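PDB 1ZYL: stress response kinase A from Escherichia coli, which phosphorylates itself and other proteins on serine and threonine using ATP, and probably helps cells withstand stress linked to reactive oxygen species. Local coordinates for residues H199-A204 against L230-N235; G224-D229 against T260-L265. All coordinates share one frame; numbering follows the deposited sequence.

Contact 1 of 2, residues H199-A204 against L230-N235; sequences HGDCHA and LWMLLN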
loop_
_atom_site.group_PDB
_atom_site.type_symbol
_atom_site.label_atom_id
_atom_site.label_comp_id
_atom_site.label_asym_id
_atom_site.label_seq_id
_atom_site.Cartn_x
_atom_site.Cartn_y
_atom_site.Cartn_z
ATOM N N HIS A 199 4.747 -4.800 4.555
ATOM C CA HIS A 199 4.654 -4.660 3.113
ATOM C C HIS A 199 3.859 -3.374 2.928
ATOM O O HIS A 199 3.979 -2.701 1.914
ATOM C CB HIS A 199 3.884 -5.818 2.487
ATOM C CG HIS A 199 3.577 -5.610 1.039
ATOM N ND1 HIS A 199 4.493 -5.857 0.040
ATOM C CD2 HIS A 199 2.479 -5.109 0.426
ATOM C CE1 HIS A 199 3.972 -5.514 -1.125
ATOM N NE2 HIS A 199 2.752 -5.056 -0.918
ATOM N N GLY A 200 3.027 -3.067 3.921
ATOM C CA GLY A 200 2.239 -1.847 3.915
ATOM C C GLY A 200 1.013 -1.753 3.038
ATOM O O GLY A 200 0.116 -0.974 3.340
ATOM N N ASP A 201 0.974 -2.520 1.953
ATOM C CA ASP A 201 -0.155 -2.509 1.024
ATOM C C ASP A 201 -0.350 -3.946 0.569
ATOM O O ASP A 201 -0.312 -4.238 -0.619
ATOM C CB ASP A 201 0.177 -1.621 -0.183
ATOM C CG ASP A 201 -1.014 -1.404 -1.110
ATOM O OD1 ASP A 201 -0.836 -0.801 -2.189
ATOM O OD2 ASP A 201 -2.130 -1.831 -0.760
ATOM N N CYS A 202 -0.559 -4.845 1.524
ATOM C CA CYS A 202 -0.696 -6.260 1.208
ATOM C C CYS A 202 -2.109 -6.749 0.990
ATOM O O CYS A 202 -2.834 -7.056 1.932
ATOM C CB CYS A 202 -0.036 -7.096 2.300
ATOM S SG CYS A 202 0.039 -8.848 1.918
ATOM N N HIS A 203 -2.481 -6.844 -0.275
ATOM C CA HIS A 203 -3.801 -7.304 -0.672
ATOM C C HIS A 203 -3.626 -7.975 -2.031
ATOM O O HIS A 203 -2.686 -7.670 -2.770
ATOM C CB HIS A 203 -4.759 -6.114 -0.783
ATOM C CG HIS A 203 -4.431 -5.182 -1.911
ATOM N ND1 HIS A 203 -4.804 -5.433 -3.215
ATOM C CD2 HIS A 203 -3.711 -4.036 -1.939
ATOM C CE1 HIS A 203 -4.325 -4.480 -3.995
ATOM N NE2 HIS A 203 -3.658 -3.621 -3.245
ATOM N N ALA A 204 -4.534 -8.886 -2.355
ATOM C CA ALA A 204 -4.478 -9.618 -3.612
ATOM C C ALA A 204 -3.788 -8.871 -4.755
ATOM O O ALA A 204 -2.860 -9.386 -5.382
ATOM C CB ALA A 204 -5.882 -10.015 -4.027
ATOM N N LEU A 230 -2.404 -8.475 6.747
ATOM C CA LEU A 230 -3.285 -9.632 6.784
ATOM C C LEU A 230 -4.767 -9.343 6.602
ATOM O O LEU A 230 -5.469 -10.100 5.932
ATOM C CB LEU A 230 -3.098 -10.395 8.090
ATOM C CG LEU A 230 -1.754 -11.079 8.347
ATOM C CD1 LEU A 230 -1.856 -11.860 9.654
ATOM C CD2 LEU A 230 -1.398 -12.011 7.197
ATOM N N TRP A 231 -5.263 -8.252 7.171
ATOM C CA TRP A 231 -6.690 -8.015 7.045
ATOM C C TRP A 231 -7.222 -7.841 5.628
ATOM O O TRP A 231 -8.309 -8.323 5.324
ATOM C CB TRP A 231 -7.148 -6.843 7.932
ATOM C CG TRP A 231 -6.808 -5.480 7.432
ATOM C CD1 TRP A 231 -5.670 -4.771 7.686
ATOM C CD2 TRP A 231 -7.619 -4.653 6.588
ATOM N NE1 TRP A 231 -5.722 -3.551 7.056
ATOM C CE2 TRP A 231 -6.907 -3.453 6.374
ATOM C CE3 TRP A 231 -8.877 -4.811 5.989
ATOM C CZ2 TRP A 231 -7.415 -2.410 5.586
ATOM C CZ3 TRP A 231 -9.383 -3.779 5.207
ATOM C CH2 TRP A 231 -8.649 -2.593 5.014
ATOM N N MET A 232 -6.475 -7.186 4.747
ATOM C CA MET A 232 -6.983 -6.977 3.388
ATOM C C MET A 232 -7.061 -8.229 2.535
ATOM O O MET A 232 -7.498 -8.168 1.390
ATOM C CB MET A 232 -6.166 -5.907 2.648
ATOM C CG MET A 232 -6.475 -4.482 3.105
ATOM S SD MET A 232 -5.583 -3.207 2.209
ATOM C CE MET A 232 -3.996 -3.349 2.965
ATOM N N LEU A 233 -6.650 -9.364 3.088
ATOM C CA LEU A 233 -6.687 -10.614 2.339
ATOM C C LEU A 233 -8.051 -11.294 2.414
ATOM O O LEU A 233 -8.512 -11.869 1.436
ATOM C CB LEU A 233 -5.602 -11.580 2.847
ATOM C CG LEU A 233 -4.119 -11.253 2.593
ATOM C CD1 LEU A 233 -3.237 -12.279 3.274
ATOM C CD2 LEU A 233 -3.824 -11.241 1.107
ATOM N N LEU A 234 -8.701 -11.213 3.569
ATOM C CA LEU A 234 -9.990 -11.860 3.764
ATOM C C LEU A 234 -11.017 -11.500 2.709
ATOM O O LEU A 234 -11.103 -10.357 2.279
ATOM C CB LEU A 234 -10.547 -11.511 5.134
ATOM C CG LEU A 234 -9.585 -11.481 6.319
ATOM C CD1 LEU A 234 -10.432 -11.588 7.577
ATOM C CD2 LEU A 234 -8.565 -12.617 6.259
ATOM N N ASN A 235 -11.809 -12.484 2.303
ATOM C CA ASN A 235 -12.831 -12.265 1.295
ATOM C C ASN A 235 -13.952 -13.288 1.419
ATOM O O ASN A 235 -13.692 -14.466 1.659
ATOM C CB ASN A 235 -12.218 -12.370 -0.096
ATOM C CG ASN A 235 -11.674 -13.752 -0.383
ATOM O OD1 ASN A 235 -10.708 -14.187 0.232
ATOM N ND2 ASN A 235 -12.301 -14.454 -1.316
#

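Contact 2 of 2, residues G224-D229 against T260-L265; sequences GPAVQD and TAEIGL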
loop_
_atom_site.group_PDB
_atom_site.type_symbol
_atom_site.label_atom_id
_atom_site.label_comp_id
_atom_site.label_asym_id
_atom_site.label_seq_id
_atom_site.Cartn_x
_atom_site.Cartn_y
_atom_site.Cartn_z
ATOM N N GLY A 224 4.254 -0.712 11.074
ATOM C CA GLY A 224 2.913 -0.851 11.609
ATOM C C GLY A 224 2.673 -2.201 12.252
ATOM O O GLY A 224 3.616 -2.953 12.498
ATOM N N PRO A 225 1.412 -2.537 12.542
ATOM C CA PRO A 225 1.059 -3.816 13.162
ATOM C C PRO A 225 0.928 -4.915 12.117
ATOM O O PRO A 225 0.336 -4.708 11.049
ATOM C CB PRO A 225 -0.262 -3.505 13.843
ATOM C CG PRO A 225 -0.891 -2.587 12.875
ATOM C CD PRO A 225 0.235 -1.658 12.456
ATOM N N ALA A 226 1.475 -6.084 12.435
ATOM C CA ALA A 226 1.442 -7.229 11.537
ATOM C C ALA A 226 0.096 -7.375 10.836
ATOM O O ALA A 226 0.054 -7.643 9.634
ATOM C CB ALA A 226 1.788 -8.495 12.299
ATOM N N VAL A 227 -0.999 -7.191 11.571
ATOM C CA VAL A 227 -2.333 -7.304 10.979
ATOM C C VAL A 227 -2.515 -6.538 9.677
ATOM O O VAL A 227 -3.297 -6.960 8.819
ATOM C CB VAL A 227 -3.442 -6.820 11.919
ATOM C CG1 VAL A 227 -4.128 -8.001 12.538
ATOM C CG2 VAL A 227 -2.875 -5.915 12.977
ATOM N N GLN A 228 -1.803 -5.419 9.538
ATOM C CA GLN A 228 -1.900 -4.579 8.344
ATOM C C GLN A 228 -1.745 -5.367 7.056
ATOM O O GLN A 228 -2.440 -5.100 6.083
ATOM C CB GLN A 228 -0.834 -3.488 8.367
ATOM C CG GLN A 228 -1.371 -2.087 8.183
ATOM C CD GLN A 228 -2.271 -1.944 6.976
ATOM O OE1 GLN A 228 -1.809 -1.885 5.834
ATOM N NE2 GLN A 228 -3.572 -1.886 7.225
ATOM N N ASP A 229 -0.825 -6.330 7.052
ATOM C CA ASP A 229 -0.563 -7.144 5.869
ATOM C C ASP A 229 -1.441 -8.387 5.830
ATOM O O ASP A 229 -1.250 -9.259 4.978
ATOM C CB ASP A 229 0.910 -7.569 5.834
ATOM C CG ASP A 229 1.857 -6.403 5.622
ATOM O OD1 ASP A 229 3.053 -6.548 5.946
ATOM O OD2 ASP A 229 1.413 -5.345 5.123
ATOM N N THR A 260 -3.188 -12.456 18.374
ATOM C CA THR A 260 -4.609 -12.455 18.094
ATOM C C THR A 260 -5.290 -11.116 18.405
ATOM O O THR A 260 -6.193 -10.688 17.682
ATOM C CB THR A 260 -5.302 -13.576 18.882
ATOM O OG1 THR A 260 -4.459 -14.731 18.897
ATOM C CG2 THR A 260 -6.616 -13.956 18.226
ATOM N N ALA A 261 -4.853 -10.434 19.458
ATOM C CA ALA A 261 -5.483 -9.168 19.817
ATOM C C ALA A 261 -5.431 -8.100 18.727
ATOM O O ALA A 261 -6.255 -7.191 18.719
ATOM C CB ALA A 261 -4.885 -8.628 21.096
ATOM N N GLU A 262 -4.470 -8.202 17.812
ATOM C CA GLU A 262 -4.353 -7.221 16.736
ATOM C C GLU A 262 -5.547 -7.269 15.799
ATOM O O GLU A 262 -5.729 -6.370 14.980
ATOM C CB GLU A 262 -3.083 -7.441 15.912
ATOM C CG GLU A 262 -1.788 -7.273 16.673
ATOM C CD GLU A 262 -0.573 -7.377 15.770
ATOM O OE1 GLU A 262 0.491 -7.786 16.271
ATOM O OE2 GLU A 262 -0.675 -7.046 14.568
ATOM N N ILE A 263 -6.357 -8.316 15.918
ATOM C CA ILE A 263 -7.532 -8.457 15.069
ATOM C C ILE A 263 -8.541 -7.350 15.382
ATOM O O ILE A 263 -9.431 -7.047 14.582
ATOM C CB ILE A 263 -8.181 -9.827 15.284
ATOM C CG1 ILE A 263 -7.156 -10.920 14.993
ATOM C CG2 ILE A 263 -9.388 -9.996 14.381
ATOM C CD1 ILE A 263 -6.691 -10.922 13.586
ATOM N N GLY A 264 -8.378 -6.738 16.547
ATOM C CA GLY A 264 -9.269 -5.670 16.953
ATOM C C GLY A 264 -8.915 -4.357 16.287
ATOM O O GLY A 264 -9.718 -3.415 16.260
ATOM N N LEU A 265 -7.711 -4.295 15.735
ATOM C CA LEU A 265 -7.244 -3.096 15.059
ATOM C C LEU A 265 -7.703 -3.029 13.594
ATOM O O LEU A 265 -7.426 -2.037 12.913
ATOM C CB LEU A 265 -5.716 -3.063 15.073
ATOM C CG LEU A 265 -4.942 -3.301 16.370
ATOM C CD1 LEU A 265 -3.455 -3.435 16.059
ATOM C CD2 LEU A 265 -5.172 -2.150 17.323
#

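Contact 1 of 2, residues H199-A204 against L230-N235
Met232 has CG beside its backbone N (chi1 -75°) and a bend at chi3 (-77°), which lays its thioether along Asp201, Cys202 and His203. His203 places CG between its own backbone N and carbonyl carbon (chi1 68°), which swings its ring back toward the Asp201 side chain. The Met232 CB packs on His203 CB at 3.7 Å and lies 3.6 Å from the carbonyl O of Cys202. The methyl CE ends over the Cys202 backbone, 4.0 Å from its N. SD is 5.4 Å from the centre of the His203 ring, an oblique Met-aromatic approach. Leu233 packs more loosely. Its CD2 meets the backbone at Ala204 N (4.2 Å) and His203 CA (4.3 Å). No hydrogen bond joins the two segments. Asp201 OD2 lies at the edge of the His203 ring, in its plane, and makes a salt bridge with Arg273. Asn206 bonds the Asp201 carbonyl. Residues 199-204 open the HGDxHxxN sequence, the catalytic loop of aminoglycoside phosphotransferase-like kinases, with Asp201 the probable proton acceptor.

Contact 2 of 2, residues G224-D229 against T260-L265
Glu262 reaches across to Pro225, Ala226 and Val227, ending in OE2. Its CB starts against the Val227 methyls, 3.3 Å from CG2 and 3.6 Å from CG1. CG lies beside the backbone N of Glu262 (chi1 -63°), and the chain is extended beyond it, which carries the carboxylate past the Val227 methyls to the backbone. On the way CG passes Val227 CG2 at 4.1 Å. CD then comes close to the same methyl and to the backbone N of Ala226. At the tip, OE2 accepts a hydrogen bond from Val227 N at 3.0 Å. The N-H points almost straight at the oxygen (165°) and arrives nearly along its C-O axis. OE2 also rests near the CB atoms of Pro225 and Ala226, 3.6 Å from each. The bond is made just ahead of helix 228-231, in the alpha-helical C-terminal lobe of this kinase-like fold. Glu262 itself belongs to the 3-10 segment 260-264, which leads into helix 266-283. An alanine here would remove the carboxylate, and the N-H of Val227 would probably be left without its acceptor inside a buried contact. Apolar contacts flank the bond. Leu265 CD1 touches both Pro225 CB (3.9 Å) and Val227 CG2. Ile263 turns its CD1 back to Val227 CG1 at 4.0 Å. Beyond the two segments, Phe193 packs on Pro225, Phe258 on Val227 and Tyr252 on Ala226.

In the fold
Contacts 1 and 2 share helix 228-231, and their centres lie 11 Å apart. Asp229, in the 224-229 segment of contact 2, reaches the catalytic loop of contact 1. Its OD1 accepts a hydrogen bond from His199 N at 2.8 Å, and its OD2 a weak one from Gly200 N at 3.0 Å. His133 also bonds OD1. This resembles the F-helix aspartate of eukaryotic protein kinases, which holds the backbone of their catalytic loop. Contact 1 holds Asp201, the probable proton acceptor. The Asp201 side chain is about 6 Å from that of Asp217, a probable magnesium ligand. Contact 2 lies away from that site, just ahead of the shared helix.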